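Local coordinates for uncharacterized protein (Cytophaga hutchinsonii ATCC 33406, PDB 3FF4) that is of unknown function but has the Rossmann-like fold of a CoA-binding domain and so may bind coenzyme A or a related nucleotide, at residues K5-L10 with V59-L64; Y19-A24 with G42-K47; Y77-K82 with E99-N104. One frame throughout, in Å; residues are numbered along the deposited sequence.

Contact 1. Residues K5-L10 with V59-L64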
# COMPACT_ATOMS: atom_id res chain seq x y z
N LYS A 5 9.52 -7.45 -3.18
CA LYS A 5 8.85 -6.36 -3.87
C LYS A 5 8.86 -5.11 -3.01
O LYS A 5 8.44 -5.14 -1.85
CB LYS A 5 7.42 -6.77 -4.23
CG LYS A 5 7.38 -8.04 -5.02
CD LYS A 5 6.00 -8.42 -5.42
CE LYS A 5 6.07 -9.58 -6.38
NZ LYS A 5 4.72 -10.04 -6.68
N LYS A 6 9.34 -4.01 -3.58
CA LYS A 6 9.26 -2.73 -2.91
C LYS A 6 7.81 -2.28 -2.79
O LYS A 6 7.13 -2.02 -3.80
CB LYS A 6 10.08 -1.66 -3.62
CG LYS A 6 9.90 -0.30 -2.95
CD LYS A 6 11.16 0.47 -2.92
CE LYS A 6 11.46 1.03 -4.25
NZ LYS A 6 12.86 1.52 -4.17
N THR A 7 7.35 -2.18 -1.55
CA THR A 7 5.92 -2.04 -1.23
C THR A 7 5.63 -0.76 -0.44
O THR A 7 6.13 -0.55 0.68
CB THR A 7 5.41 -3.27 -0.45
OG1 THR A 7 5.63 -4.44 -1.26
CG2 THR A 7 3.91 -3.13 -0.15
N LEU A 8 4.81 0.10 -1.03
CA LEU A 8 4.45 1.35 -0.35
C LEU A 8 3.10 1.12 0.37
O LEU A 8 2.12 0.71 -0.27
CB LEU A 8 4.36 2.51 -1.36
CG LEU A 8 4.18 3.94 -0.82
CD1 LEU A 8 4.95 4.88 -1.76
CD2 LEU A 8 2.69 4.32 -0.75
N ILE A 9 3.08 1.37 1.68
CA ILE A 9 1.83 1.30 2.48
C ILE A 9 1.23 2.67 2.58
O ILE A 9 1.82 3.58 3.19
CB ILE A 9 2.13 0.80 3.91
CG1 ILE A 9 2.95 -0.51 3.85
CG2 ILE A 9 0.81 0.72 4.78
CD1 ILE A 9 3.44 -1.07 5.23
N LEU A 10 0.05 2.83 1.98
CA LEU A 10 -0.64 4.09 1.95
C LEU A 10 -1.80 4.05 2.97
O LEU A 10 -2.76 3.28 2.83
CB LEU A 10 -1.15 4.38 0.53
CG LEU A 10 -1.72 5.77 0.27
CD1 LEU A 10 -0.66 6.84 0.58
CD2 LEU A 10 -2.20 5.93 -1.17
N VAL A 59 8.56 1.62 -7.02
CA VAL A 59 7.53 0.93 -6.22
C VAL A 59 6.88 -0.21 -7.03
O VAL A 59 6.37 0.01 -8.13
CB VAL A 59 6.47 1.90 -5.65
CG1 VAL A 59 5.32 1.13 -4.88
CG2 VAL A 59 7.14 2.93 -4.70
N ASP A 60 6.92 -1.42 -6.51
CA ASP A 60 6.25 -2.55 -7.17
C ASP A 60 4.75 -2.54 -6.85
O ASP A 60 3.89 -2.64 -7.75
CB ASP A 60 6.90 -3.87 -6.72
CG ASP A 60 6.22 -5.10 -7.32
OD1 ASP A 60 6.83 -5.75 -8.21
OD2 ASP A 60 5.11 -5.45 -6.88
N THR A 61 4.44 -2.45 -5.57
CA THR A 61 3.09 -2.58 -5.06
C THR A 61 2.75 -1.40 -4.16
O THR A 61 3.52 -1.05 -3.27
CB THR A 61 2.95 -3.91 -4.24
OG1 THR A 61 3.13 -5.04 -5.11
CG2 THR A 61 1.57 -4.00 -3.58
N VAL A 62 1.59 -0.79 -4.39
CA VAL A 62 1.00 0.09 -3.39
C VAL A 62 -0.04 -0.78 -2.65
O VAL A 62 -0.91 -1.38 -3.27
CB VAL A 62 0.38 1.34 -4.01
CG1 VAL A 62 -0.40 2.17 -2.94
CG2 VAL A 62 1.48 2.21 -4.71
N THR A 63 0.09 -0.88 -1.33
CA THR A 63 -0.93 -1.56 -0.53
C THR A 63 -1.75 -0.54 0.29
O THR A 63 -1.21 0.26 1.08
CB THR A 63 -0.37 -2.75 0.33
OG1 THR A 63 -1.44 -3.51 0.92
CG2 THR A 63 0.64 -2.26 1.43
N LEU A 64 -3.04 -0.55 0.03
CA LEU A 64 -3.96 0.48 0.48
C LEU A 64 -4.62 0.19 1.81
O LEU A 64 -5.27 -0.87 1.97
CB LEU A 64 -5.08 0.64 -0.54
CG LEU A 64 -4.79 1.39 -1.83
CD1 LEU A 64 -6.08 1.33 -2.64
CD2 LEU A 64 -4.42 2.83 -1.52
O HOH W 1 3.66 -7.48 -7.85

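Contact 2. Residues Y19-A24 with G42-K47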
# COMPACT_ATOMS: atom_id res chain seq x y z
N TYR A 19 -4.39 -2.78 10.83
CA TYR A 19 -3.93 -3.61 9.73
C TYR A 19 -2.75 -3.04 8.93
O TYR A 19 -1.92 -3.80 8.47
CB TYR A 19 -5.09 -4.10 8.83
CG TYR A 19 -5.73 -5.36 9.39
CD1 TYR A 19 -6.35 -5.34 10.64
CD2 TYR A 19 -5.69 -6.55 8.70
CE1 TYR A 19 -6.94 -6.48 11.17
CE2 TYR A 19 -6.29 -7.71 9.20
CZ TYR A 19 -6.90 -7.66 10.43
OH TYR A 19 -7.45 -8.78 10.96
N ALA A 20 -2.65 -1.72 8.80
CA ALA A 20 -1.48 -1.15 8.08
C ALA A 20 -0.18 -1.40 8.83
O ALA A 20 0.89 -1.49 8.21
CB ALA A 20 -1.65 0.36 7.80
N TYR A 21 -0.28 -1.47 10.16
CA TYR A 21 0.85 -1.84 11.01
C TYR A 21 1.13 -3.33 10.87
O TYR A 21 2.27 -3.72 10.58
CB TYR A 21 0.64 -1.46 12.47
CG TYR A 21 1.90 -1.57 13.30
CD1 TYR A 21 2.74 -0.47 13.45
CD2 TYR A 21 2.26 -2.78 13.91
CE1 TYR A 21 3.92 -0.55 14.20
CE2 TYR A 21 3.44 -2.88 14.66
CZ TYR A 21 4.26 -1.75 14.79
OH TYR A 21 5.42 -1.81 15.53
N LEU A 22 0.10 -4.15 11.06
CA LEU A 22 0.27 -5.58 10.83
C LEU A 22 0.95 -5.85 9.45
O LEU A 22 1.85 -6.69 9.36
CB LEU A 22 -1.06 -6.31 10.97
CG LEU A 22 -1.72 -6.07 12.33
CD1 LEU A 22 -3.08 -6.74 12.40
CD2 LEU A 22 -0.81 -6.56 13.47
N ALA A 23 0.56 -5.12 8.40
CA ALA A 23 1.13 -5.37 7.08
C ALA A 23 2.62 -5.06 7.05
O ALA A 23 3.39 -5.81 6.46
CB ALA A 23 0.40 -4.58 6.00
N ALA A 24 3.02 -3.95 7.66
CA ALA A 24 4.44 -3.57 7.70
C ALA A 24 5.25 -4.67 8.36
O ALA A 24 6.30 -5.04 7.82
CB ALA A 24 4.64 -2.24 8.41
N GLY A 42 4.33 9.78 13.12
CA GLY A 42 4.96 8.71 13.88
C GLY A 42 5.97 7.87 13.13
O GLY A 42 6.42 8.24 12.03
N GLU A 43 6.33 6.73 13.71
CA GLU A 43 7.31 5.81 13.12
C GLU A 43 6.78 4.38 13.13
O GLU A 43 6.21 3.92 14.14
CB GLU A 43 8.63 5.81 13.90
CG GLU A 43 8.73 4.59 14.82
CD GLU A 43 10.13 4.32 15.32
OE1 GLU A 43 10.90 5.28 15.53
OE2 GLU A 43 10.44 3.12 15.52
N VAL A 44 7.00 3.66 12.03
CA VAL A 44 6.55 2.29 11.88
C VAL A 44 7.82 1.46 11.73
O VAL A 44 8.58 1.63 10.78
CB VAL A 44 5.62 2.09 10.66
CG1 VAL A 44 5.29 0.60 10.46
CG2 VAL A 44 4.34 2.93 10.81
N LEU A 45 8.06 0.60 12.72
CA LEU A 45 9.26 -0.24 12.74
C LEU A 45 10.52 0.51 12.34
O LEU A 45 11.30 0.04 11.52
CB LEU A 45 9.05 -1.46 11.82
CG LEU A 45 7.74 -2.23 12.09
CD1 LEU A 45 7.33 -3.08 10.91
CD2 LEU A 45 7.84 -3.09 13.35
N GLY A 46 10.72 1.69 12.90
CA GLY A 46 11.97 2.42 12.68
C GLY A 46 11.95 3.44 11.55
O GLY A 46 12.91 4.20 11.40
N LYS A 47 10.88 3.48 10.75
CA LYS A 47 10.80 4.42 9.64
C LYS A 47 9.78 5.50 9.93
O LYS A 47 8.62 5.20 10.27
CB LYS A 47 10.42 3.70 8.35
CG LYS A 47 11.51 2.83 7.80
CD LYS A 47 10.92 1.92 6.74
CE LYS A 47 11.99 1.25 5.93
NZ LYS A 47 12.15 2.00 4.63
O HOH W 2 6.76 0.93 15.44

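Contact 3. Residues Y77-K82 with E99-N104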
# COMPACT_ATOMS: atom_id res chain seq x y z
N TYR A 77 -1.57 10.65 -7.25
CA TYR A 77 -0.32 10.24 -6.61
C TYR A 77 -0.03 8.76 -6.89
O TYR A 77 1.08 8.39 -7.29
CB TYR A 77 -0.34 10.54 -5.11
CG TYR A 77 0.93 10.10 -4.38
CD1 TYR A 77 2.19 10.64 -4.74
CD2 TYR A 77 0.89 9.13 -3.37
CE1 TYR A 77 3.36 10.21 -4.10
CE2 TYR A 77 2.06 8.71 -2.70
CZ TYR A 77 3.27 9.25 -3.08
OH TYR A 77 4.40 8.84 -2.44
N ILE A 78 -1.04 7.93 -6.72
CA ILE A 78 -0.90 6.50 -7.00
C ILE A 78 -0.45 6.31 -8.47
O ILE A 78 0.54 5.61 -8.73
CB ILE A 78 -2.19 5.70 -6.64
CG1 ILE A 78 -2.44 5.75 -5.12
CG2 ILE A 78 -2.07 4.27 -7.14
CD1 ILE A 78 -3.89 5.51 -4.70
N LEU A 79 -1.16 6.96 -9.40
CA LEU A 79 -0.78 6.95 -10.82
C LEU A 79 0.66 7.42 -11.04
O LEU A 79 1.42 6.74 -11.73
CB LEU A 79 -1.78 7.78 -11.65
CG LEU A 79 -3.21 7.26 -11.81
CD1 LEU A 79 -4.04 8.24 -12.64
CD2 LEU A 79 -3.26 5.86 -12.46
N SER A 80 1.05 8.56 -10.46
CA SER A 80 2.43 9.04 -10.63
C SER A 80 3.50 8.05 -10.11
O SER A 80 4.64 8.09 -10.56
CB SER A 80 2.65 10.41 -9.97
OG SER A 80 2.81 10.27 -8.56
N LEU A 81 3.14 7.16 -9.18
CA LEU A 81 4.09 6.16 -8.74
C LEU A 81 4.30 5.06 -9.79
O LEU A 81 5.29 4.30 -9.71
CB LEU A 81 3.68 5.54 -7.41
CG LEU A 81 3.67 6.46 -6.18
CD1 LEU A 81 2.98 5.74 -4.99
CD2 LEU A 81 5.11 6.85 -5.86
N LYS A 82 3.37 4.95 -10.73
CA LYS A 82 3.39 3.88 -11.75
C LYS A 82 3.74 2.50 -11.15
O LYS A 82 4.65 1.83 -11.63
CB LYS A 82 4.36 4.24 -12.89
CG LYS A 82 3.95 5.48 -13.69
CD LYS A 82 4.88 5.70 -14.91
CE LYS A 82 4.20 5.20 -16.23
NZ LYS A 82 5.17 4.86 -17.34
N GLU A 99 -10.77 0.59 -11.99
CA GLU A 99 -10.86 0.82 -13.43
C GLU A 99 -9.85 1.84 -13.90
O GLU A 99 -9.23 1.65 -14.95
CB GLU A 99 -12.24 1.31 -13.83
CG GLU A 99 -13.26 0.25 -13.68
CD GLU A 99 -14.65 0.74 -14.04
OE1 GLU A 99 -14.78 1.76 -14.77
OE2 GLU A 99 -15.61 0.08 -13.57
N ILE A 100 -9.68 2.91 -13.14
CA ILE A 100 -8.71 3.94 -13.50
C ILE A 100 -7.31 3.32 -13.54
O ILE A 100 -6.53 3.55 -14.48
CB ILE A 100 -8.76 5.14 -12.53
CG1 ILE A 100 -10.04 5.95 -12.77
CG2 ILE A 100 -7.53 6.01 -12.70
CD1 ILE A 100 -10.26 7.05 -11.74
N LEU A 101 -7.00 2.51 -12.53
CA LEU A 101 -5.71 1.81 -12.50
C LEU A 101 -5.52 0.89 -13.72
O LEU A 101 -4.53 1.02 -14.45
CB LEU A 101 -5.54 1.00 -11.21
CG LEU A 101 -5.36 1.86 -9.95
CD1 LEU A 101 -5.54 1.01 -8.69
CD2 LEU A 101 -4.01 2.59 -9.96
N SER A 102 -6.46 -0.04 -13.91
CA SER A 102 -6.33 -1.03 -14.95
C SER A 102 -6.31 -0.37 -16.34
O SER A 102 -5.58 -0.81 -17.20
CB SER A 102 -7.44 -2.08 -14.79
OG SER A 102 -8.72 -1.43 -14.80
N GLU A 103 -7.08 0.72 -16.52
CA GLU A 103 -7.02 1.60 -17.70
C GLU A 103 -5.64 2.14 -17.96
O GLU A 103 -5.28 2.39 -19.11
CB GLU A 103 -7.84 2.88 -17.46
CG GLU A 103 -9.01 2.94 -18.20
CD GLU A 103 -9.92 4.07 -17.78
OE1 GLU A 103 -9.50 5.24 -17.51
OE2 GLU A 103 -11.10 3.77 -17.77
N ASN A 104 -4.94 2.45 -16.89
CA ASN A 104 -3.60 3.01 -16.99
C ASN A 104 -2.54 1.92 -16.90
O ASN A 104 -1.39 2.21 -16.60
CB ASN A 104 -3.35 4.08 -15.92
CG ASN A 104 -4.04 5.40 -16.23
OD1 ASN A 104 -3.46 6.28 -16.86
ND2 ASN A 104 -5.30 5.55 -15.81

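Contact 1. Residues K5-L10 with V59-L64
K6 O is gripped twice at the start of this parallel strand pair: D60 N reaches it at 2.8 Å in the carbonyl plane, and T61 N at 3.2 Å, tilted from that plane. From there the bonds alternate as in any parallel pair, L8 N to T61 O, T63 N to L8 O at 2.8 Å, and L10 N to T63 O. On the face that carries T7, I9 and T63, T63 CG2 lies 3.7 Å from T7 CG2 and also meets I9 CG1; OG1 of T63 stands anti to its own N (chi1 -171°), which leaves the methyl to fill this spot, while OG1 bonds T113 and N89. On the L8 and L10 face the meeting is purely aliphatic, L10 CD2 with L64 CD2 at 3.8 Å and L8 CB with V59 CG1 at 3.9 Å. At the start of the pair K5 lays its CD 3.4 Å from D60 OD2. A water bridges K5 NZ to that oxygen, whose anti lone pair takes T61 OG1 at 2.7 Å; K5 NZ itself pairs with the F122 carboxylate. Strands 7-10 and 61-64 lie inside a five-stranded parallel Rossmann-like sheet, flanked by 34-37 and 85-88, with helix 19-30 over I9 and helix 75-81 beneath L8 and L10.

Contact 2. Residues Y19-A24 with G42-K47
Y21 and A24, on the first helix of the Rossmann-like fold, pack against V44 and L45, at the end of one strand and in the turn of a small beta hairpin, whose type I' turn runs from V44 to K47. Apolar contact does most of the work. V44 CG1 sits 3.6 Å from A24 CB and reaches the Y21 ring obliquely at CD1 and CE1, both at 4.1 Å. L45 splits its two methyls: CD1 lies 3.8 Å from A24 CB, and CD2 approaches the phenol end of Y21, 3.5 Å from OH. The tyrosine gets there because its ring is swung anti to the backbone N (chi1 -168°), carrying it out from the helix to the hairpin. F34 of the neighbouring strand 34-37 touches A24, V44 and L45, so the apolar patch continues down to the main sheet. Within the hairpin, V44 and K47 exchange backbone bonds, V44 N to K47 O at 2.8 Å and K47 N to V44 O. The polar link between helix and hairpin is indirect and runs through one water. That water lies in the plane of the Y21 ring at its edge, 3.1 Å from Y21 OH, and accepts from L45 N at 3.0 Å.

Contact 3. Residues Y77-K82 with E99-N104
I78 and L101 make the tight, buried half of this helix pair, with I78 CG2 against L101 CD2 at 3.8 Å and the two side chains crossing at about a right angle. The helices run nearly parallel, 22° apart in direction, but the axes of 77-81 and 99-103 come no nearer than 11.0 Å, so the space between them is bridged by branched aliphatic side chains rather than by close backbones. L79 forms the middle of the contact. Its two methyls part company: CD1 meets I100 CG2 at 4.1 Å, while CD2 faces L101 CD2 at 4.2 Å and the side chain of N104. Toward solvent the contact narrows to one exposed residue, N104, which touches only L79 across the two segments. N104, just past the end of helix 95-103, comes across L79 CD2 with its CG 3.9 Å away, and its amide is held in place by its own helix. N104 ND2 donates to I100 O at 2.7 Å in an almost straight bond, with that oxygen in the plane of the amide. N104 N reaches the same oxygen from the other face of the carbonyl, at 3.1 Å. Two donors thus grip I100 O at the helix end, and the ND2 bond holds the amide with CB, CG and ND2 all against L79 CD2. I106, in the loop leading to strand 107-110, touches both L79 and L101. Deeper in, V86 of strand 85-88 touches I78 and L101, F88 adds to L101, and I78 continues to L10, so the pair of helices lies on one face of the parallel sheet.

In the fold
Contact 1 is the core of the chain, mostly buried and built on backbone hydrogen bonds between interior strands; contacts 2 and 3 lie nearer the surface, on opposite sides of the chain's centre with nearest atoms about 13 Å apart, and rest on apolar side-chain packing. Each of them nevertheless touches contact 1. From contact 2, A24 and A20 of helix 19-30 meet I9; from contact 3, L81 packs on V62 and L8, and I78 on L10. Strand 7-10, inside the sheet, thus has helices on both faces. Contact 2 is nested within the chain between the segments of contact 1 and joins a helix to a hairpin by direct apolar packing with one bridging water, whereas contact 3 follows later and joins two helices by side chains alone.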